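Local atomic coordinates of acyl-CoA dehydrogenase domain protein Tcur3483 (PDB entry 6WY9), a protein that is an FAD-binding flavoprotein of the acyl-CoA dehydrogenase family and probably oxidises CH-CH bonds of acyl substrates. Residues T348-P359 / V365-R375. Numbering follows the deposited sequence.
Sequences TGILGAAGRIRP and VLAGQIEQLSR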
ATOM      1  N   THR A 348       8.774   4.697  14.210  1.00 35.64           N
ATOM      2  CA  THR A 348       9.867   5.637  14.010  1.00 36.64           C
ATOM      3  C   THR A 348       9.325   7.039  13.678  1.00 36.97           C
ATOM      4  O   THR A 348       9.806   8.052  14.211  1.00 38.10           O
ATOM      5  CB  THR A 348      10.809   5.123  12.890  1.00 38.23           C
ATOM      6  OG1 THR A 348      11.498   3.951  13.345  1.00 41.02           O
ATOM      7  CG2 THR A 348      11.874   6.185  12.545  1.00 36.41           C
ATOM      8  N   GLY A 349       8.365   7.120  12.756  1.00 34.82           N
ATOM      9  CA  GLY A 349       7.752   8.412  12.466  1.00 35.55           C
ATOM     10  C   GLY A 349       7.157   9.058  13.709  1.00 36.02           C
ATOM     11  O   GLY A 349       7.351  10.253  13.954  1.00 36.12           O
ATOM     12  N   ILE A 350       6.451   8.271  14.529  1.00 35.99           N
ATOM     13  CA  ILE A 350       5.817   8.833  15.731  1.00 35.34           C
ATOM     14  C   ILE A 350       6.855   9.378  16.695  1.00 37.79           C
ATOM     15  O   ILE A 350       6.605  10.356  17.420  1.00 36.78           O
ATOM     16  CB  ILE A 350       4.923   7.771  16.409  1.00 34.85           C
ATOM     17  CG1 ILE A 350       3.717   7.467  15.475  1.00 31.02           C
ATOM     18  CG2 ILE A 350       4.510   8.255  17.842  1.00 34.74           C
ATOM     19  CD1 ILE A 350       2.863   6.167  15.931  1.00 32.03           C
ATOM     20  N   LEU A 351       8.034   8.756  16.735  1.00 37.23           N
ATOM     21  CA  LEU A 351       9.087   9.212  17.619  1.00 38.31           C
ATOM     22  C   LEU A 351       9.687  10.549  17.194  1.00 38.62           C
ATOM     23  O   LEU A 351      10.436  11.132  17.979  1.00 41.47           O
ATOM     24  CB  LEU A 351      10.190   8.139  17.717  1.00 39.34           C
ATOM     25  CG  LEU A 351       9.802   6.825  18.398  1.00 40.79           C
ATOM     26  CD1 LEU A 351      11.044   5.893  18.486  1.00 42.31           C
ATOM     27  CD2 LEU A 351       9.314   7.101  19.809  1.00 40.89           C
ATOM     28  N   GLY A 352       9.374  11.059  16.002  1.00 40.55           N
ATOM     29  CA  GLY A 352       9.883  12.382  15.695  1.00 40.54           C
ATOM     30  C   GLY A 352      11.396  12.402  15.559  1.00 40.73           C
ATOM     31  O   GLY A 352      12.037  11.420  15.151  1.00 38.66           O
ATOM     32  N   ALA A 353      11.977  13.534  15.967  1.00 40.71           N
ATOM     33  CA  ALA A 353      13.404  13.766  15.796  1.00 42.38           C
ATOM     34  C   ALA A 353      14.242  12.691  16.500  1.00 42.67           C
ATOM     35  O   ALA A 353      15.324  12.338  16.020  1.00 41.92           O
ATOM     36  CB  ALA A 353      13.759  15.165  16.326  1.00 44.26           C
ATOM     37  N   ALA A 354      13.763  12.169  17.635  1.00 40.41           N
ATOM     38  CA  ALA A 354      14.476  11.091  18.318  1.00 41.63           C
ATOM     39  C   ALA A 354      14.411   9.753  17.571  1.00 40.55           C
ATOM     40  O   ALA A 354      15.207   8.854  17.865  1.00 42.17           O
ATOM     41  CB  ALA A 354      13.912  10.912  19.732  1.00 41.52           C
ATOM     42  N   GLY A 355      13.499   9.604  16.611  1.00 41.07           N
ATOM     43  CA  GLY A 355      13.415   8.373  15.837  1.00 39.88           C
ATOM     44  C   GLY A 355      14.715   7.994  15.126  1.00 41.01           C
ATOM     45  O   GLY A 355      14.917   6.814  14.790  1.00 38.32           O
ATOM     46  N   ARG A 356      15.610   8.960  14.914  1.00 39.02           N
ATOM     47  CA  ARG A 356      16.826   8.708  14.167  1.00 40.36           C
ATOM     48  C   ARG A 356      18.045   8.509  15.055  1.00 39.56           C
ATOM     49  O   ARG A 356      19.165   8.400  14.539  1.00 42.38           O
ATOM     50  CB  ARG A 356      17.085   9.860  13.183  1.00 41.30           C
ATOM     51  CG  ARG A 356      17.684  11.136  13.852  1.00 43.20           C
ATOM     52  CD  ARG A 356      17.728  12.261  12.803  1.00 45.14           C
ATOM     53  NE  ARG A 356      16.344  12.652  12.502  1.00 45.05           N
ATOM     54  CZ  ARG A 356      15.957  13.900  12.231  1.00 44.59           C
ATOM     55  NH1 ARG A 356      16.856  14.891  12.178  1.00 41.97           N
ATOM     56  NH2 ARG A 356      14.660  14.151  12.014  1.00 45.08           N
ATOM     57  N   ILE A 357      17.881   8.437  16.362  1.00 38.86           N
ATOM     58  CA  ILE A 357      19.040   8.385  17.250  1.00 39.35           C
ATOM     59  C   ILE A 357      19.332   6.923  17.577  1.00 40.81           C
ATOM     60  O   ILE A 357      18.429   6.180  17.985  1.00 38.13           O
ATOM     61  CB  ILE A 357      18.809   9.220  18.522  1.00 40.29           C
ATOM     62  CG1 ILE A 357      18.468  10.687  18.149  1.00 40.72           C
ATOM     63  CG2 ILE A 357      20.028   9.119  19.454  1.00 40.85           C
ATOM     64  CD1 ILE A 357      18.376  11.647  19.389  1.00 41.23           C
ATOM     65  N   ARG A 358      20.580   6.501  17.330  1.00 43.15           N
ATOM     66  CA  ARG A 358      21.021   5.134  17.567  1.00 44.41           C
ATOM     67  C   ARG A 358      21.089   4.816  19.074  1.00 45.98           C
ATOM     68  O   ARG A 358      21.236   5.718  19.907  1.00 47.55           O
ATOM     69  CB  ARG A 358      22.404   4.906  16.918  1.00 44.78           C
ATOM     70  CG  ARG A 358      22.350   4.747  15.354  1.00 43.00           C
ATOM     71  CD  ARG A 358      23.726   4.786  14.667  1.00 45.54           C
ATOM     72  NE  ARG A 358      23.515   4.550  13.245  1.00 44.98           N
ATOM     73  CZ  ARG A 358      23.667   3.366  12.649  1.00 47.42           C
ATOM     74  NH1 ARG A 358      24.111   2.319  13.353  1.00 47.49           N
ATOM     75  NH2 ARG A 358      23.421   3.240  11.341  1.00 45.81           N
ATOM     76  N   PRO A 359      20.989   3.529  19.433  1.00 46.19           N
ATOM     77  CA  PRO A 359      21.188   3.113  20.834  1.00 46.82           C
ATOM     78  C   PRO A 359      22.479   3.690  21.371  1.00 49.29           C
ATOM     79  O   PRO A 359      23.486   3.752  20.667  1.00 47.86           O
ATOM     80  CB  PRO A 359      21.269   1.578  20.746  1.00 47.35           C
ATOM     81  CG  PRO A 359      20.490   1.244  19.432  1.00 46.52           C
ATOM     82  CD  PRO A 359      20.857   2.378  18.506  1.00 45.53           C
ATOM     83  N   VAL A 365      15.341   7.217  22.351  1.00 44.62           N
ATOM     84  CA  VAL A 365      14.105   6.908  23.072  1.00 48.26           C
ATOM     85  C   VAL A 365      13.976   5.397  23.149  1.00 47.04           C
ATOM     86  O   VAL A 365      14.242   4.692  22.164  1.00 45.64           O
ATOM     87  CB  VAL A 365      12.869   7.543  22.403  1.00 52.13           C
ATOM     88  CG1 VAL A 365      12.814   9.030  22.712  1.00 54.22           C
ATOM     89  CG2 VAL A 365      12.993   7.403  20.927  1.00 54.56           C
ATOM     90  N   LEU A 366      13.580   4.900  24.320  1.00 46.07           N
ATOM     91  CA  LEU A 366      13.448   3.466  24.511  1.00 46.08           C
ATOM     92  C   LEU A 366      14.765   2.789  24.145  1.00 46.57           C
ATOM     93  O   LEU A 366      14.796   1.759  23.466  1.00 46.80           O
ATOM     94  CB  LEU A 366      12.267   2.919  23.689  1.00 46.31           C
ATOM     95  CG  LEU A 366      10.897   3.526  24.075  1.00 47.45           C
ATOM     96  CD1 LEU A 366       9.765   3.158  23.063  1.00 45.27           C
ATOM     97  CD2 LEU A 366      10.507   3.118  25.514  1.00 49.00           C
ATOM     98  N   ALA A 367      15.874   3.410  24.577  1.00 44.14           N
ATOM     99  CA  ALA A 367      17.236   2.930  24.355  1.00 44.67           C
ATOM    100  C   ALA A 367      17.568   2.742  22.866  1.00 43.50           C
ATOM    101  O   ALA A 367      18.463   1.971  22.537  1.00 44.10           O
ATOM    102  CB  ALA A 367      17.504   1.622  25.121  1.00 45.38           C
ATOM    103  N   GLY A 368      16.871   3.428  21.952  1.00 42.56           N
ATOM    104  CA  GLY A 368      17.128   3.286  20.523  1.00 43.11           C
ATOM    105  C   GLY A 368      16.661   1.979  19.913  1.00 42.82           C
ATOM    106  O   GLY A 368      17.058   1.663  18.786  1.00 40.43           O
ATOM    107  N   GLN A 369      15.826   1.207  20.623  1.00 42.72           N
ATOM    108  CA  GLN A 369      15.481  -0.143  20.168  1.00 44.02           C
ATOM    109  C   GLN A 369      14.758  -0.128  18.826  1.00 41.56           C
ATOM    110  O   GLN A 369      14.955  -1.023  17.992  1.00 41.89           O
ATOM    111  CB  GLN A 369      14.596  -0.837  21.212  1.00 44.38           C
ATOM    112  CG  GLN A 369      15.332  -1.198  22.461  1.00 48.37           C
ATOM    113  CD  GLN A 369      14.370  -1.835  23.446  1.00 51.23           C
ATOM    114  OE1 GLN A 369      14.128  -3.043  23.406  1.00 53.20           O
ATOM    115  NE2 GLN A 369      13.775  -1.015  24.292  1.00 49.87           N
ATOM    116  N   ILE A 370      13.841   0.810  18.642  1.00 39.32           N
ATOM    117  CA  ILE A 370      13.076   0.818  17.396  1.00 39.17           C
ATOM    118  C   ILE A 370      13.959   1.272  16.244  1.00 39.85           C
ATOM    119  O   ILE A 370      13.832   0.787  15.109  1.00 39.94           O
ATOM    120  CB  ILE A 370      11.828   1.696  17.541  1.00 39.60           C
ATOM    121  CG1 ILE A 370      10.858   1.029  18.552  1.00 41.52           C
ATOM    122  CG2 ILE A 370      11.146   1.873  16.141  1.00 38.17           C
ATOM    123  CD1 ILE A 370       9.801   1.980  19.152  1.00 42.38           C
ATOM    124  N   GLU A 371      14.868   2.207  16.517  1.00 39.93           N
ATOM    125  CA  GLU A 371      15.857   2.558  15.504  1.00 40.86           C
ATOM    126  C   GLU A 371      16.687   1.326  15.111  1.00 41.02           C
ATOM    127  O   GLU A 371      16.868   1.046  13.923  1.00 39.69           O
ATOM    128  CB  GLU A 371      16.734   3.691  16.023  1.00 42.78           C
ATOM    129  CG  GLU A 371      17.571   4.392  14.938  1.00 44.05           C
ATOM    130  CD  GLU A 371      18.781   3.585  14.508  1.00 45.13           C
ATOM    131  OE1 GLU A 371      19.366   2.867  15.362  1.00 45.95           O
ATOM    132  OE2 GLU A 371      19.160   3.697  13.313  1.00 44.98           O
ATOM    133  N   GLN A 372      17.222   0.580  16.091  1.00 40.29           N
ATOM    134  CA  GLN A 372      18.037  -0.576  15.716  1.00 39.73           C
ATOM    135  C   GLN A 372      17.203  -1.699  15.071  1.00 40.02           C
ATOM    136  O   GLN A 372      17.642  -2.318  14.083  1.00 40.18           O
ATOM    137  CB  GLN A 372      18.820  -1.103  16.920  1.00 43.59           C
ATOM    138  CG  GLN A 372      19.592  -2.384  16.559  1.00 47.80           C
ATOM    139  CD  GLN A 372      20.608  -2.742  17.603  1.00 56.11           C
ATOM    140  OE1 GLN A 372      20.390  -2.495  18.782  1.00 59.06           O
ATOM    141  NE2 GLN A 372      21.738  -3.311  17.185  1.00 59.27           N
ATOM    142  N   LEU A 373      15.972  -1.925  15.559  1.00 38.79           N
ATOM    143  CA  LEU A 373      15.121  -2.978  14.989  1.00 40.58           C
ATOM    144  C   LEU A 373      14.719  -2.659  13.562  1.00 38.33           C
ATOM    145  O   LEU A 373      14.549  -3.575  12.759  1.00 39.24           O
ATOM    146  CB  LEU A 373      13.861  -3.197  15.856  1.00 40.58           C
ATOM    147  CG  LEU A 373      14.125  -4.026  17.134  1.00 44.45           C
ATOM    148  CD1 LEU A 373      12.945  -3.959  18.110  1.00 44.33           C
ATOM    149  CD2 LEU A 373      14.473  -5.499  16.804  1.00 45.42           C
ATOM    150  N   SER A 374      14.526  -1.376  13.232  1.00 38.29           N
ATOM    151  CA  SER A 374      14.304  -0.997  11.835  1.00 39.49           C
ATOM    152  C   SER A 374      15.441  -1.452  10.930  1.00 37.92           C
ATOM    153  O   SER A 374      15.210  -1.749   9.750  1.00 40.17           O
ATOM    154  CB  SER A 374      14.184   0.522  11.696  1.00 42.82           C
ATOM    155  OG  SER A 374      13.019   0.993  12.334  1.00 44.94           O
ATOM    156  N   ARG A 375      16.672  -1.442  11.433  1.00 37.33           N
ATOM    157  CA  ARG A 375      17.787  -1.877  10.598  1.00 41.55           C
ATOM    158  C   ARG A 375      17.915  -3.389  10.546  1.00 43.05           C
ATOM    159  O   ARG A 375      18.739  -3.893   9.774  1.00 45.83           O
ATOM    160  CB  ARG A 375      19.110  -1.261  11.100  1.00 40.43           C
ATOM    161  CG  ARG A 375      19.115   0.266  11.090  1.00 40.58           C
ATOM    162  CD  ARG A 375      20.456   0.773  11.572  1.00 40.83           C
ATOM    163  NE  ARG A 375      20.470   1.069  13.007  1.00 40.25           N
ATOM    164  CZ  ARG A 375      21.243   0.454  13.909  1.00 42.83           C
ATOM    165  NH1 ARG A 375      22.050  -0.570  13.552  1.00 40.31           N
ATOM    166  NH2 ARG A 375      21.173   0.854  15.182  1.00 43.03           N
TER
HETATM  167  O   HOH W   1      15.997   6.579  19.289  1.00 41.52           O
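Glu371 OE2, lying beside Arg358 CG, is gripped twice: by Arg375 NE at 3.0 Å and by a polar side chain from the chain of another protein in the assembly. This is a loop connection between two helices of the C-terminal helical domain of the acyl-CoA dehydrogenase fold, where the chain leaving helix 326-350 folds back over the start of helix 369-380. The second carboxylate oxygen, Glu371 OE1, offers its syn lone pair to Arg375 NH2 at 2.7 Å, making a side-on, two-nitrogen salt bridge. With CG anti to the backbone N (chi1 -165°) and a bend at chi2, Glu371 turns its carboxylate toward Arg375 one helical turn on. Arg358 then lays its guanidinium flat on that of Arg375, planes 27° apart, with Arg358 NH1 over the centre of the Arg375 group. Glu371 probably offsets the paired positive charges, and backbone of the other protein's chain takes Arg358 NE and NH2. A leucine in place of Arg375 would probably leave the Glu371 carboxylate without its two-point mate and the Arg358 guanidinium without the flat group it stacks on. Pro359 CD abuts the Arg375 edge, 3.7 Å from NH2, while Gly368, the N-cap, passes so near Pro359 N that a CB would clash. Farther along, Val365 CG2 packs tightly on Leu351 CD1 (3.5 Å). Beside them one water joins the segments, donating to Ala354 O and Ile357 O and accepting from Val365 N at 3.2 Å.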